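Local coordinates for protein laccase (Botrytis aclada, PDB 3SQR) that oxidises phenolic substrates at a type 1 copper and reduces oxygen to water, probably serving lignin degradation and the detoxification of lignin-derived products, at residues F402-N407 with A532-A537. Numbering follows the deposited sequence. Where two conformers were deposited one is given.
Sequences FTWTIN and ASEGLA. With NAG (2-acetamido-2-deoxy-beta-D-glucopyranose), chain I.
E534 O takes the backbone N-H of W404 at 2.9 Å from W404 N, with 157° at the hydrogen and the donor somewhat out of the carbonyl plane. T403 adds a CA-H...O contact to the same oxygen, its CA lying 3.4 Å from E534 O. The carboxylate of E534 reaches the indole as well: OE1 lies 3.0 Å from W404 NE1, but the 134° angle at the hydrogen makes this bond weak. CG of E534 stands anti to its carbonyl carbon (chi1 -70°) and the chain runs on extended, carrying the acid past F402 O to the indole nitrogen, with the carboxylate tilted against the indole.

The indole is sandwiched. F402 CE1 lies over one face, offset toward the rim, and over the opposite face L536 CD1, also displaced toward the rim of the indole, makes a CH-pi contact 4.0 Å from the centroid of the five-membered ring. At the root of the side chains, W404 CB packs against L536 CB at 3.6 Å.

G535, at positive phi, is the C-prime residue of the Schellman motif closing helix 529-533, which turns the chain alongside edge strand 402-406. N407, just past that strand, carries an N-linked NAG. The ring of W404 also meets those of H531 and H463, ligands of the type 1 copper, while the side chain of L536 comes to about 4 Å, nearest atoms, from that copper. With one indole face against L536 and its N-H weakly bonded to E534 OE1, W404 forms part of the second shell, and the contact probably helps position the two copper-binding histidines.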
loop_
_atom_site.group_PDB
_atom_site.type_symbol
_atom_site.label_atom_id
_atom_site.label_comp_id
_atom_site.label_asym_id
_atom_site.label_seq_id
_atom_site.Cartn_x
_atom_site.Cartn_y
_atom_site.Cartn_z
ATOM N N PHE A 402 -9.605 17.845 -12.717
ATOM C CA PHE A 402 -9.585 16.547 -13.380
ATOM C C PHE A 402 -10.050 15.508 -12.372
ATOM O O PHE A 402 -9.512 15.425 -11.288
ATOM C CB PHE A 402 -8.170 16.205 -13.809
ATOM C CG PHE A 402 -8.054 14.975 -14.613
ATOM C CD1 PHE A 402 -7.952 13.723 -14.000
ATOM C CD2 PHE A 402 -7.983 15.044 -15.990
ATOM C CE1 PHE A 402 -7.831 12.578 -14.753
ATOM C CE2 PHE A 402 -7.856 13.897 -16.746
ATOM C CZ PHE A 402 -7.791 12.651 -16.109
ATOM N N THR A 403 -11.028 14.719 -12.758
ATOM C CA THR A 403 -11.546 13.668 -11.911
ATOM C C THR A 403 -11.560 12.383 -12.712
ATOM O O THR A 403 -11.772 12.407 -13.921
ATOM C CB THR A 403 -12.963 13.909 -11.413
ATOM O OG1 THR A 403 -13.880 13.915 -12.523
ATOM C CG2 THR A 403 -13.094 15.208 -10.656
ATOM N N TRP A 404 -11.355 11.269 -12.012
ATOM C CA TRP A 404 -11.602 9.932 -12.540
ATOM C C TRP A 404 -13.023 9.514 -12.173
ATOM O O TRP A 404 -13.501 9.845 -11.070
ATOM C CB TRP A 404 -10.605 8.912 -11.951
ATOM C CG TRP A 404 -9.186 9.265 -12.162
ATOM C CD1 TRP A 404 -8.408 9.953 -11.307
ATOM C CD2 TRP A 404 -8.401 9.053 -13.343
ATOM N NE1 TRP A 404 -7.162 10.130 -11.844
ATOM C CE2 TRP A 404 -7.121 9.596 -13.094
ATOM C CE3 TRP A 404 -8.660 8.470 -14.594
ATOM C CZ2 TRP A 404 -6.111 9.591 -14.023
ATOM C CZ3 TRP A 404 -7.625 8.446 -15.523
ATOM C CH2 TRP A 404 -6.369 9.004 -15.234
ATOM N N THR A 405 -13.651 8.698 -13.019
ATOM C CA THR A 405 -14.956 8.222 -12.737
ATOM C C THR A 405 -14.996 6.720 -12.878
ATOM O O THR A 405 -14.250 6.121 -13.616
ATOM C CB THR A 405 -16.008 8.866 -13.698
ATOM O OG1 THR A 405 -15.637 8.481 -15.027
ATOM C CG2 THR A 405 -16.043 10.426 -13.549
ATOM N N ILE A 406 -15.880 6.137 -12.086
ATOM C CA ILE A 406 -16.218 4.726 -12.114
ATOM C C ILE A 406 -17.702 4.666 -12.412
ATOM O O ILE A 406 -18.539 5.154 -11.630
ATOM C CB ILE A 406 -16.011 4.118 -10.755
ATOM C CG1 ILE A 406 -14.607 4.489 -10.247
ATOM C CG2 ILE A 406 -16.196 2.578 -10.853
ATOM C CD1 ILE A 406 -13.603 3.435 -10.484
ATOM N N ASN A 407 -18.011 4.083 -13.546
ATOM C CA ASN A 407 -19.334 4.160 -14.138
ATOM C C ASN A 407 -19.925 5.520 -13.998
ATOM O O ASN A 407 -21.023 5.712 -13.459
ATOM C CB ASN A 407 -20.210 3.096 -13.504
ATOM C CG ASN A 407 -20.065 1.816 -14.195
ATOM O OD1 ASN A 407 -18.966 1.390 -14.494
ATOM N ND2 ASN A 407 -21.181 1.165 -14.458
ATOM N N ALA A 532 -6.373 8.651 -6.430
ATOM C CA ALA A 532 -7.275 8.489 -5.302
ATOM C C ALA A 532 -7.953 9.780 -4.939
ATOM O O ALA A 532 -9.168 9.841 -4.756
ATOM C CB ALA A 532 -6.499 7.876 -4.052
ATOM N N SER A 533 -7.164 10.839 -4.838
ATOM C CA SER A 533 -7.689 12.163 -4.491
ATOM C C SER A 533 -8.656 12.728 -5.567
ATOM O O SER A 533 -9.635 13.451 -5.220
ATOM C CB SER A 533 -6.554 13.115 -4.290
ATOM O OG SER A 533 -6.084 12.964 -2.973
ATOM N N GLU A 534 -8.412 12.314 -6.806
ATOM C CA GLU A 534 -9.254 12.591 -7.983
ATOM C C GLU A 534 -10.441 11.669 -8.130
ATOM O O GLU A 534 -11.101 11.673 -9.156
ATOM C CB GLU A 534 -8.358 12.595 -9.219
ATOM C CG GLU A 534 -7.460 13.807 -9.214
ATOM C CD GLU A 534 -6.187 13.687 -9.983
ATOM O OE1 GLU A 534 -5.998 12.703 -10.713
ATOM O OE2 GLU A 534 -5.331 14.623 -9.851
ATOM N N GLY A 535 -10.718 10.849 -7.115
ATOM C CA GLY A 535 -11.849 10.020 -7.113
ATOM C C GLY A 535 -11.839 8.695 -7.838
ATOM O O GLY A 535 -12.936 8.113 -8.066
ATOM N N LEU A 536 -10.672 8.129 -8.147
ATOM C CA LEU A 536 -10.635 6.839 -8.756
ATOM C C LEU A 536 -10.787 5.756 -7.718
ATOM O O LEU A 536 -9.815 5.159 -7.270
ATOM C CB LEU A 536 -9.301 6.607 -9.538
ATOM C CG LEU A 536 -9.420 5.699 -10.727
ATOM C CD1 LEU A 536 -8.122 5.709 -11.539
ATOM C CD2 LEU A 536 -9.755 4.293 -10.340
ATOM N N ALA A 537 -12.016 5.474 -7.392
ATOM C CA ALA A 537 -12.322 4.693 -6.242
ATOM C C ALA A 537 -13.783 4.319 -6.239
ATOM O O ALA A 537 -14.610 5.053 -6.751
ATOM C CB ALA A 537 -11.972 5.508 -4.963
HETATM C C1 NAG I . -21.163 -0.073 -15.179
HETATM C C2 NAG I . -22.116 -1.145 -14.667
HETATM C C3 NAG I . -22.081 -2.331 -15.618
HETATM C C4 NAG I . -22.365 -1.886 -17.039
HETATM C C5 NAG I . -21.300 -0.862 -17.431
HETATM C C6 NAG I . -21.475 -0.385 -18.884
HETATM C C7 NAG I . -22.549 -1.314 -12.234
HETATM C C8 NAG I . -22.146 -1.885 -10.895
HETATM N N2 NAG I . -21.819 -1.624 -13.294
HETATM O O3 NAG I . -23.064 -3.221 -15.170
HETATM O O4 NAG I . -22.251 -3.004 -17.893
HETATM O O5 NAG I . -21.480 0.228 -16.540
HETATM O O6 NAG I . -22.760 0.194 -18.969
HETATM O O7 NAG I . -23.532 -0.584 -12.288
#